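PDB 3UN7: peptidoglycan D,D-transpeptidase PbpA from Mycobacterium tuberculosis, which probably catalyses the cross-linking of peptidoglycan in the mycobacterial cell wall through an acyl-enzyme on a serine, and is probably required for regulating cell length. Local coordinates for residues S63-S68 and E163-A168; P128-V133 and L430-A435; A268-A273 and S292-I297; V390-K395 and A416-Q421. All coordinates share one frame; numbering follows the deposited sequence.

How the contacts relate
Contacts 2, 3 and 4 lie within the transpeptidase part of the chain, whereas contact 1 joins the N-terminal dimerisation part to a helix of the transpeptidase part. Contacts 2 and 4 belong to one five-stranded antiparallel sheet: strand 425-431 of contact 2 neighbours strand 411-418 of contact 4, and the two contact centres are 21 Å apart. Each has a side chain, L430 or S394, about 11 Å from that of S193, the probable acyl-ester serine. Contact 3 joins helix 266-275 to the loop before helix 300-306, its centre about 25 Å from that of contact 2. Contact 1 is remote, 43 Å between centres from contact 4, on the opposite side of the chain's centre.

Contact 1. Residues S63-S68 and E163-A168; sequences SLRYSS and EVQAQA
Q165 reaches out of its helix to S63 and R65, and one oxygen carries the polar part of the contact. Q165 OE1 accepts from S63 OG at 2.8 Å, with the hydroxyl in the carbonyl plane, and from R65 N at 3.0 Å, with this donor tilted from that plane. The chain, extended beyond CG, carries the amide to the turn. S63 also acts inside its own turn: OG accepts from Y66 N at 2.9 Å, an ST motif that holds the receiving loop in shape.

The packing is built by Y66 and R65. The tyrosine ring turns its edge to Q165 CB, and Y66 OH lies 3.3 Å from A166 CA, a close approach suited to a residue as small as alanine. R65 CG rests over one face of that ring. The R65 chain then bends at chi3 (-54°), and NH1 bonds to Y66 OH at 2.9 Å in the guanidinium plane. W169 stacks on Y66 from farther along the helix.

Here the tip of the small hairpin formed by strands 62-63 and 67-68 docks on helix 162-174, an interface between the dimerisation and transpeptidase parts of a modular penicillin-binding protein.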
loop_
_atom_site.group_PDB
_atom_site.type_symbol
_atom_site.label_atom_id
_atom_site.label_comp_id
_atom_site.label_asym_id
_atom_site.label_seq_id
_atom_site.Cartn_x
_atom_site.Cartn_y
_atom_site.Cartn_z
ATOM N N SER A 63 -0.900 1.481 -25.509
ATOM C CA SER A 63 -1.820 2.189 -26.396
ATOM C C SER A 63 -1.114 2.761 -27.617
ATOM O O SER A 63 -0.041 3.347 -27.499
ATOM C CB SER A 63 -2.495 3.327 -25.616
ATOM O OG SER A 63 -3.166 4.231 -26.483
ATOM N N LEU A 64 -1.732 2.601 -28.786
ATOM C CA LEU A 64 -1.213 3.206 -30.009
ATOM C C LEU A 64 -1.062 4.721 -29.911
ATOM O O LEU A 64 -0.053 5.289 -30.352
ATOM C CB LEU A 64 -2.111 2.867 -31.190
ATOM C CG LEU A 64 -1.990 1.484 -31.794
ATOM C CD1 LEU A 64 -3.092 1.296 -32.817
ATOM C CD2 LEU A 64 -0.621 1.329 -32.443
ATOM N N ARG A 65 -2.043 5.398 -29.340
ATOM C CA ARG A 65 -1.893 6.842 -29.304
ATOM C C ARG A 65 -1.445 7.428 -27.965
ATOM O O ARG A 65 -0.926 8.542 -27.927
ATOM C CB ARG A 65 -3.090 7.563 -29.943
ATOM C CG ARG A 65 -4.229 7.898 -29.036
ATOM C CD ARG A 65 -5.534 8.025 -29.834
ATOM N NE ARG A 65 -5.438 8.972 -30.942
ATOM C CZ ARG A 65 -5.679 10.277 -30.846
ATOM N NH1 ARG A 65 -6.034 10.814 -29.688
ATOM N NH2 ARG A 65 -5.563 11.045 -31.913
ATOM N N TYR A 66 -1.584 6.662 -26.884
ATOM C CA TYR A 66 -1.219 7.175 -25.562
ATOM C C TYR A 66 0.003 6.525 -24.905
ATOM O O TYR A 66 0.324 6.826 -23.745
ATOM C CB TYR A 66 -2.443 7.189 -24.632
ATOM C CG TYR A 66 -3.520 8.096 -25.182
ATOM C CD1 TYR A 66 -4.647 7.565 -25.803
ATOM C CD2 TYR A 66 -3.376 9.495 -25.136
ATOM C CE1 TYR A 66 -5.623 8.395 -26.345
ATOM C CE2 TYR A 66 -4.343 10.331 -25.673
ATOM C CZ TYR A 66 -5.466 9.778 -26.271
ATOM O OH TYR A 66 -6.425 10.591 -26.828
ATOM N N SER A 67 0.693 5.664 -25.658
ATOM C CA SER A 67 1.897 4.995 -25.182
ATOM C C SER A 67 1.554 3.947 -24.117
ATOM O O SER A 67 0.512 3.309 -24.178
ATOM C CB SER A 67 2.931 6.012 -24.656
ATOM O OG SER A 67 4.234 5.442 -24.627
ATOM N N SER A 68 2.437 3.783 -23.136
ATOM C CA SER A 68 2.322 2.712 -22.166
ATOM C C SER A 68 2.386 3.278 -20.756
ATOM O O SER A 68 2.892 4.388 -20.562
ATOM C CB SER A 68 3.499 1.783 -22.362
ATOM O OG SER A 68 4.712 2.548 -22.269
ATOM N N GLU A 163 -10.542 6.997 -32.246
ATOM C CA GLU A 163 -11.648 7.616 -31.530
ATOM C C GLU A 163 -12.041 6.864 -30.269
ATOM O O GLU A 163 -12.328 7.494 -29.253
ATOM C CB GLU A 163 -12.858 7.836 -32.440
ATOM C CG GLU A 163 -12.999 9.279 -32.901
ATOM C CD GLU A 163 -13.409 10.216 -31.764
ATOM O OE1 GLU A 163 -12.538 10.951 -31.241
ATOM O OE2 GLU A 163 -14.600 10.205 -31.379
ATOM N N VAL A 164 -12.036 5.530 -30.308
ATOM C CA VAL A 164 -12.262 4.761 -29.074
ATOM C C VAL A 164 -11.207 5.101 -27.992
ATOM O O VAL A 164 -11.527 5.273 -26.809
ATOM C CB VAL A 164 -12.314 3.237 -29.355
ATOM C CG1 VAL A 164 -12.231 2.443 -28.066
ATOM C CG2 VAL A 164 -13.606 2.900 -30.116
ATOM N N GLN A 165 -9.947 5.213 -28.407
ATOM C CA GLN A 165 -8.901 5.567 -27.460
ATOM C C GLN A 165 -9.103 6.991 -26.933
ATOM O O GLN A 165 -9.099 7.210 -25.723
ATOM C CB GLN A 165 -7.530 5.451 -28.109
ATOM C CG GLN A 165 -7.078 4.048 -28.438
ATOM C CD GLN A 165 -5.852 4.089 -29.304
ATOM O OE1 GLN A 165 -4.735 4.123 -28.797
ATOM N NE2 GLN A 165 -6.051 4.136 -30.614
ATOM N N ALA A 166 -9.281 7.955 -27.839
ATOM C CA ALA A 166 -9.426 9.372 -27.451
ATOM C C ALA A 166 -10.607 9.640 -26.519
ATOM O O ALA A 166 -10.502 10.450 -25.589
ATOM C CB ALA A 166 -9.493 10.270 -28.689
ATOM N N GLN A 167 -11.732 8.965 -26.772
ATOM C CA GLN A 167 -12.922 9.118 -25.937
ATOM C C GLN A 167 -12.720 8.521 -24.549
ATOM O O GLN A 167 -13.048 9.163 -23.555
ATOM C CB GLN A 167 -14.164 8.542 -26.620
ATOM C CG GLN A 167 -14.845 9.538 -27.553
ATOM C CD GLN A 167 -15.827 8.889 -28.519
ATOM O OE1 GLN A 167 -16.136 7.695 -28.407
ATOM N NE2 GLN A 167 -16.314 9.672 -29.489
ATOM N N ALA A 168 -12.149 7.315 -24.480
ATOM C CA ALA A 168 -11.767 6.720 -23.189
ATOM C C ALA A 168 -10.814 7.624 -22.419
ATOM O O ALA A 168 -10.971 7.825 -21.215
ATOM C CB ALA A 168 -11.144 5.339 -23.378
#

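Contact 2. Residues P128-V133 and L430-A435; sequences PCKGAV and LVENGA
G131 and V431 face each other as an antiparallel non-hydrogen-bonded pair, and beside them A132 and L430 form the hydrogen-bonded pair. This is the tight half. A132 N donates to L430 O at 2.9 Å, and L430 N returns an equally short bond to A132 O. G131 CA comes within 3.2 Å of L430 O as a CA-H...O contact, and its phi of 148° is one that only glycine takes up easily. C129 SG, disulfide-bonded to C125, packs on V431 CG1 at 4.1 Å.

Toward K130 and E432 the packing slackens. Their backbones still meet, E432 N giving 2.8 Å to K130 O, but the side chains cross obliquely and the lysine methylenes CG and CD lie against the glutamate carboxylate, K130 CD being 3.5 Å from E432 OE1. The lysine NZ stays 4.8 Å from that oxygen, while E432 OE2 is taken by a salt bridge to R183 and a hydrogen bond to Y189. The chain then leaves in a type II turn from V431 to G434, whose third residue, N433, tolerates its positive phi well.

Pairing the first strand of the transpeptidase domain with its last is characteristic of the central antiparallel sheet of penicillin-recognising enzymes.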
loop_
_atom_site.group_PDB
_atom_site.type_symbol
_atom_site.label_atom_id
_atom_site.label_comp_id
_atom_site.label_asym_id
_atom_site.label_seq_id
_atom_site.Cartn_x
_atom_site.Cartn_y
_atom_site.Cartn_z
ATOM N N PRO A 128 -19.139 0.056 -3.835
ATOM C CA PRO A 128 -17.689 0.043 -4.050
ATOM C C PRO A 128 -16.960 1.094 -3.232
ATOM O O PRO A 128 -17.495 2.186 -3.000
ATOM C CB PRO A 128 -17.542 0.344 -5.545
ATOM C CG PRO A 128 -18.804 1.084 -5.910
ATOM C CD PRO A 128 -19.881 0.601 -4.992
ATOM N N CYS A 129 -15.750 0.750 -2.797
ATOM C CA CYS A 129 -14.891 1.658 -2.036
ATOM C C CYS A 129 -13.882 2.358 -2.939
ATOM O O CYS A 129 -13.389 1.762 -3.877
ATOM C CB CYS A 129 -14.112 0.885 -0.966
ATOM S SG CYS A 129 -15.114 0.110 0.319
ATOM N N LYS A 130 -13.564 3.612 -2.630
ATOM C CA LYS A 130 -12.434 4.291 -3.252
ATOM C C LYS A 130 -11.240 4.110 -2.331
ATOM O O LYS A 130 -11.371 4.201 -1.116
ATOM C CB LYS A 130 -12.732 5.770 -3.443
ATOM C CG LYS A 130 -11.661 6.542 -4.222
ATOM C CD LYS A 130 -11.889 8.048 -4.142
ATOM C CE LYS A 130 -13.067 8.493 -4.984
ATOM N NZ LYS A 130 -13.389 9.920 -4.704
ATOM N N GLY A 131 -10.081 3.811 -2.898
ATOM C CA GLY A 131 -8.876 3.632 -2.067
ATOM C C GLY A 131 -7.923 2.623 -2.645
ATOM O O GLY A 131 -7.806 2.507 -3.883
ATOM N N ALA A 132 -7.230 1.900 -1.762
ATOM C CA ALA A 132 -6.191 0.970 -2.175
ATOM C C ALA A 132 -5.999 -0.171 -1.192
ATOM O O ALA A 132 -6.348 -0.060 -0.007
ATOM C CB ALA A 132 -4.861 1.708 -2.426
ATOM N N VAL A 133 -5.479 -1.283 -1.707
ATOM C CA VAL A 133 -5.065 -2.405 -0.890
ATOM C C VAL A 133 -3.683 -2.870 -1.349
ATOM O O VAL A 133 -3.425 -3.017 -2.549
ATOM C CB VAL A 133 -6.056 -3.602 -0.986
ATOM C CG1 VAL A 133 -5.526 -4.809 -0.207
ATOM C CG2 VAL A 133 -7.458 -3.205 -0.495
ATOM N N LEU A 430 -6.540 1.218 2.573
ATOM C CA LEU A 430 -7.045 2.573 2.716
ATOM C C LEU A 430 -8.408 2.683 2.040
ATOM O O LEU A 430 -8.530 2.413 0.835
ATOM C CB LEU A 430 -6.067 3.600 2.130
ATOM C CG LEU A 430 -6.750 4.966 1.978
ATOM C CD1 LEU A 430 -6.727 5.771 3.283
ATOM C CD2 LEU A 430 -6.112 5.697 0.836
ATOM N N VAL A 431 -9.432 3.052 2.824
ATOM C CA VAL A 431 -10.746 3.360 2.288
ATOM C C VAL A 431 -10.950 4.861 2.409
ATOM O O VAL A 431 -11.128 5.389 3.519
ATOM C CB VAL A 431 -11.901 2.641 3.049
ATOM C CG1 VAL A 431 -13.229 3.048 2.459
ATOM C CG2 VAL A 431 -11.734 1.117 2.987
ATOM N N GLU A 432 -10.897 5.546 1.272
ATOM C CA GLU A 432 -11.094 6.993 1.243
ATOM C C GLU A 432 -12.514 7.347 1.707
ATOM O O GLU A 432 -13.497 6.759 1.241
ATOM C CB GLU A 432 -10.828 7.540 -0.160
ATOM C CG GLU A 432 -9.380 7.366 -0.605
ATOM C CD GLU A 432 -9.030 8.185 -1.829
ATOM O OE1 GLU A 432 -9.499 9.337 -1.946
ATOM O OE2 GLU A 432 -8.260 7.676 -2.668
ATOM N N ASN A 433 -12.593 8.298 2.636
ATOM C CA ASN A 433 -13.857 8.745 3.232
ATOM C C ASN A 433 -14.642 7.609 3.901
ATOM O O ASN A 433 -15.854 7.685 4.036
ATOM C CB ASN A 433 -14.717 9.485 2.196
ATOM C CG ASN A 433 -14.132 10.843 1.810
ATOM O OD1 ASN A 433 -12.958 10.945 1.487
ATOM N ND2 ASN A 433 -14.953 11.889 1.851
ATOM N N GLY A 434 -13.932 6.569 4.319
ATOM C CA GLY A 434 -14.556 5.343 4.811
ATOM C C GLY A 434 -14.761 5.346 6.319
ATOM O O GLY A 434 -15.304 4.380 6.878
ATOM N N ALA A 435 -14.326 6.424 6.972
ATOM C CA ALA A 435 -14.438 6.530 8.423
ATOM C C ALA A 435 -15.855 6.400 8.983
ATOM O O ALA A 435 -16.833 6.893 8.417
ATOM C CB ALA A 435 -13.779 7.794 8.949
#

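Contact 3. Residues A268-A273 and S292-I297; sequences ALRSMA and STVGPI
R270 and A273, on one side of helix 266-275, pack against V294, P296 and I297 of a loop between helices 266-275 and 300-306 that contains an ST turn at T293, within the penicillin-binding transpeptidase domain. Closest in is the arginine: NH1 donates to P296 O at 3.0 Å, and the oxygen lies 16° out of the guanidinium plane. To get there the chain runs extended from CG to NE, antiparallel to the I297 side chain, so that I297 CD1 touches R270 CG at 3.8 Å. The isoleucine thus covers the apolar stem of an arginine whose charged end serves the loop backbone. One turn of helix along, A273 CB meets V294 CB at 3.7 Å; alanine suits this spot because a short side chain lets the branched valine approach the helix closely.

A second shell fixes both partners. D267 makes a salt bridge with R270 NH2, steadying the guanidinium. L303 of helix 300-306 touches I297, and T306 touches V294. D279, earlier in the same loop, holds T293 OG1 and V294 N by hydrogen bonds. G295 has a positive phi of 89°, easy for glycine, and closes the ST turn: its backbone N donates to T293 OG1 at 3.0 Å.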
loop_
_atom_site.group_PDB
_atom_site.type_symbol
_atom_site.label_atom_id
_atom_site.label_comp_id
_atom_site.label_asym_id
_atom_site.label_seq_id
_atom_site.Cartn_x
_atom_site.Cartn_y
_atom_site.Cartn_z
ATOM N N ALA A 268 13.343 12.893 17.295
ATOM C CA ALA A 268 13.151 11.447 17.432
ATOM C C ALA A 268 12.064 10.910 16.505
ATOM O O ALA A 268 12.196 9.817 15.953
ATOM C CB ALA A 268 12.864 11.078 18.888
ATOM N N LEU A 269 10.997 11.685 16.315
ATOM C CA LEU A 269 9.895 11.252 15.446
ATOM C C LEU A 269 10.333 11.246 13.975
ATOM O O LEU A 269 10.071 10.284 13.249
ATOM C CB LEU A 269 8.629 12.096 15.690
ATOM C CG LEU A 269 7.263 11.577 15.215
ATOM C CD1 LEU A 269 6.977 10.115 15.604
ATOM C CD2 LEU A 269 6.173 12.479 15.751
ATOM N N ARG A 270 11.024 12.312 13.562
ATOM C CA ARG A 270 11.638 12.429 12.229
ATOM C C ARG A 270 12.590 11.277 11.928
ATOM O O ARG A 270 12.610 10.752 10.809
ATOM C CB ARG A 270 12.453 13.735 12.123
ATOM C CG ARG A 270 11.643 15.028 12.145
ATOM C CD ARG A 270 12.516 16.270 11.810
ATOM N NE ARG A 270 11.773 17.514 12.027
ATOM C CZ ARG A 270 12.029 18.412 12.981
ATOM N NH1 ARG A 270 11.264 19.498 13.089
ATOM N NH2 ARG A 270 13.048 18.244 13.822
ATOM N N SER A 271 13.402 10.930 12.924
ATOM C CA SER A 271 14.376 9.856 12.823
ATOM C C SER A 271 13.708 8.499 12.672
ATOM O O SER A 271 14.141 7.680 11.856
ATOM C CB SER A 271 15.291 9.851 14.049
ATOM O OG SER A 271 16.166 8.723 14.017
ATOM N N MET A 272 12.654 8.258 13.450
ATOM C CA MET A 272 11.923 6.987 13.350
ATOM C C MET A 272 11.142 6.887 12.042
ATOM O O MET A 272 11.129 5.834 11.402
ATOM C CB MET A 272 11.012 6.747 14.559
ATOM C CG MET A 272 10.430 5.326 14.601
ATOM S SD MET A 272 11.705 4.036 14.588
ATOM C CE MET A 272 12.531 4.342 16.142
ATOM N N ALA A 273 10.485 7.982 11.657
ATOM C CA ALA A 273 9.817 8.076 10.353
ATOM C C ALA A 273 10.786 7.703 9.227
ATOM O O ALA A 273 10.453 6.917 8.358
ATOM C CB ALA A 273 9.256 9.487 10.144
ATOM N N SER A 292 6.889 9.243 0.651
ATOM C CA SER A 292 6.111 9.529 1.841
ATOM C C SER A 292 6.905 10.454 2.751
ATOM O O SER A 292 8.133 10.490 2.684
ATOM C CB SER A 292 5.787 8.240 2.597
ATOM O OG SER A 292 4.943 7.407 1.823
ATOM N N THR A 293 6.201 11.205 3.589
ATOM C CA THR A 293 6.859 12.235 4.402
ATOM C C THR A 293 6.219 12.367 5.782
ATOM O O THR A 293 5.027 12.136 5.929
ATOM C CB THR A 293 6.883 13.615 3.689
ATOM O OG1 THR A 293 7.641 14.542 4.482
ATOM C CG2 THR A 293 5.473 14.166 3.487
ATOM N N VAL A 294 7.036 12.702 6.776
ATOM C CA VAL A 294 6.554 13.044 8.114
ATOM C C VAL A 294 6.213 14.548 8.198
ATOM O O VAL A 294 5.539 15.002 9.130
ATOM C CB VAL A 294 7.593 12.627 9.194
ATOM C CG1 VAL A 294 8.798 13.582 9.203
ATOM C CG2 VAL A 294 6.948 12.533 10.569
ATOM N N GLY A 295 6.685 15.318 7.222
ATOM C CA GLY A 295 6.494 16.771 7.216
ATOM C C GLY A 295 7.624 17.480 7.938
ATOM O O GLY A 295 8.432 16.829 8.598
ATOM N N PRO A 296 7.693 18.821 7.818
ATOM C CA PRO A 296 8.788 19.566 8.434
ATOM C C PRO A 296 8.659 19.733 9.954
ATOM O O PRO A 296 9.660 19.987 10.625
ATOM C CB PRO A 296 8.732 20.922 7.724
ATOM C CG PRO A 296 7.277 21.085 7.369
ATOM C CD PRO A 296 6.747 19.705 7.104
ATOM N N ILE A 297 7.448 19.584 10.492
ATOM C CA ILE A 297 7.187 19.740 11.944
ATOM C C ILE A 297 7.718 21.086 12.507
ATOM O O ILE A 297 8.617 21.093 13.357
ATOM C CB ILE A 297 7.720 18.526 12.795
ATOM C CG1 ILE A 297 7.438 17.168 12.105
ATOM C CG2 ILE A 297 7.089 18.532 14.162
ATOM C CD1 ILE A 297 8.031 15.959 12.831
#

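Contact 4. Residues V390-K395 and A416-Q421; sequences VQIASK and AFAPAQ
The methyl group of A393 sits over one face of the F417 ring, 3.7 Å from its centroid and 18° off the ring normal, a CH-pi contact. F417 CG stands between its backbone N and carbonyl carbon (chi1 60°), a torsion that swings the ring across toward the partner strand; alanine suits the place, its lone methyl filling the shallow space under the ring. A420 CB closes in beside A393 CB at 4.1 Å. Two backbone bonds join A393 and F417, F417 N to A393 O at 2.8 Å and A393 N to F417 O.

On the other face of the sheet the methyls are the bumps. That of A418 faces the notch between V390 CG1 and I392 CG1, 3.9 Å from the latter, while I392 CG2 reaches A416 CB. S394 CB packs on A416 CB at 3.7 Å, and S394 OG turns to E378.

Beyond A418 a cis peptide to P419 bends the chain, yet A420 N still donates to Q391 O at 2.8 Å. The extended Q391 side chain lies along A420, OE1 3.5 Å from its CB.

Strand 393-399 runs on through K395, first residue of the KTG motif, whose NZ hydrogen-bonds to S252 OG. Helix 364-379 runs along its outer side, touching both F417 and I392; helix 317-328 packs on F417, helix 446-458 on A416 and A418, and strand 425-431 continues the sheet beyond strand 411-418.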
loop_
_atom_site.group_PDB
_atom_site.type_symbol
_atom_site.label_atom_id
_atom_site.label_comp_id
_atom_site.label_asym_id
_atom_site.label_seq_id
_atom_site.Cartn_x
_atom_site.Cartn_y
_atom_site.Cartn_z
ATOM N N VAL A 390 -5.835 -18.088 13.405
ATOM C CA VAL A 390 -4.882 -17.147 12.847
ATOM C C VAL A 390 -4.887 -15.885 13.692
ATOM O O VAL A 390 -5.901 -15.181 13.807
ATOM C CB VAL A 390 -5.131 -16.838 11.338
ATOM C CG1 VAL A 390 -4.312 -15.634 10.895
ATOM C CG2 VAL A 390 -4.777 -18.047 10.462
ATOM N N GLN A 391 -3.741 -15.634 14.309
ATOM C CA GLN A 391 -3.539 -14.451 15.126
ATOM C C GLN A 391 -3.062 -13.307 14.238
ATOM O O GLN A 391 -2.068 -13.436 13.520
ATOM C CB GLN A 391 -2.501 -14.743 16.212
ATOM C CG GLN A 391 -2.395 -13.673 17.266
ATOM C CD GLN A 391 -1.303 -13.965 18.276
ATOM O OE1 GLN A 391 -0.145 -14.209 17.913
ATOM N NE2 GLN A 391 -1.662 -13.936 19.554
ATOM N N ILE A 392 -3.778 -12.193 14.292
ATOM C CA ILE A 392 -3.476 -11.049 13.434
ATOM C C ILE A 392 -2.977 -9.924 14.331
ATOM O O ILE A 392 -3.551 -9.694 15.396
ATOM C CB ILE A 392 -4.733 -10.579 12.661
ATOM C CG1 ILE A 392 -5.199 -11.649 11.677
ATOM C CG2 ILE A 392 -4.479 -9.258 11.913
ATOM C CD1 ILE A 392 -6.528 -11.317 10.991
ATOM N N ALA A 393 -1.897 -9.265 13.912
ATOM C CA ALA A 393 -1.424 -8.048 14.542
ATOM C C ALA A 393 -1.901 -6.933 13.628
ATOM O O ALA A 393 -1.689 -7.002 12.415
ATOM C CB ALA A 393 0.104 -8.039 14.619
ATOM N N SER A 394 -2.523 -5.907 14.191
ATOM C CA SER A 394 -3.070 -4.855 13.357
ATOM C C SER A 394 -3.081 -3.493 14.033
ATOM O O SER A 394 -2.837 -3.376 15.232
ATOM C CB SER A 394 -4.499 -5.227 12.945
ATOM O OG SER A 394 -5.393 -5.057 14.041
ATOM N N LYS A 395 -3.378 -2.465 13.238
ATOM C CA LYS A 395 -3.744 -1.155 13.751
ATOM C C LYS A 395 -4.825 -0.586 12.826
ATOM O O LYS A 395 -4.589 -0.441 11.626
ATOM C CB LYS A 395 -2.534 -0.217 13.797
ATOM C CG LYS A 395 -2.818 1.122 14.506
ATOM C CD LYS A 395 -2.888 0.923 16.023
ATOM C CE LYS A 395 -3.298 2.191 16.770
ATOM N NZ LYS A 395 -4.693 2.593 16.459
ATOM N N ALA A 416 -1.800 -4.379 8.900
ATOM C CA ALA A 416 -1.810 -5.654 9.621
ATOM C C ALA A 416 -0.814 -6.648 9.084
ATOM O O ALA A 416 -0.314 -6.503 7.974
ATOM C CB ALA A 416 -3.224 -6.265 9.613
ATOM N N PHE A 417 -0.500 -7.640 9.907
ATOM C CA PHE A 417 0.266 -8.791 9.459
ATOM C C PHE A 417 -0.161 -10.052 10.198
ATOM O O PHE A 417 -0.767 -9.979 11.262
ATOM C CB PHE A 417 1.781 -8.530 9.523
ATOM C CG PHE A 417 2.303 -8.212 10.889
ATOM C CD1 PHE A 417 2.776 -9.231 11.716
ATOM C CD2 PHE A 417 2.379 -6.885 11.336
ATOM C CE1 PHE A 417 3.299 -8.933 12.980
ATOM C CE2 PHE A 417 2.903 -6.584 12.594
ATOM C CZ PHE A 417 3.363 -7.611 13.416
ATOM N N ALA A 418 0.129 -11.207 9.609
ATOM C CA ALA A 418 -0.346 -12.477 10.128
ATOM C C ALA A 418 0.414 -13.624 9.455
ATOM O O ALA A 418 0.931 -13.436 8.365
ATOM C CB ALA A 418 -1.859 -12.620 9.866
ATOM N N PRO A 419 0.523 -14.799 10.120
ATOM C CA PRO A 419 0.202 -15.023 11.528
ATOM C C PRO A 419 1.160 -14.186 12.347
ATOM O O PRO A 419 2.330 -14.061 11.971
ATOM C CB PRO A 419 0.512 -16.516 11.733
ATOM C CG PRO A 419 0.465 -17.111 10.375
ATOM C CD PRO A 419 0.998 -16.036 9.474
ATOM N N ALA A 420 0.688 -13.597 13.440
ATOM C CA ALA A 420 1.483 -12.596 14.134
ATOM C C ALA A 420 2.837 -13.113 14.604
ATOM O O ALA A 420 3.799 -12.346 14.680
ATOM C CB ALA A 420 0.702 -12.001 15.313
ATOM N N GLN A 421 2.911 -14.404 14.919
ATOM C CA GLN A 421 4.130 -14.969 15.516
ATOM C C GLN A 421 5.158 -15.454 14.500
ATOM O O GLN A 421 6.322 -15.671 14.857
ATOM C CB GLN A 421 3.795 -16.079 16.499
ATOM C CG GLN A 421 3.388 -15.568 17.855
ATOM C CD GLN A 421 2.961 -16.666 18.791
ATOM O OE1 GLN A 421 1.773 -16.848 19.041
ATOM N NE2 GLN A 421 3.924 -17.401 19.328
#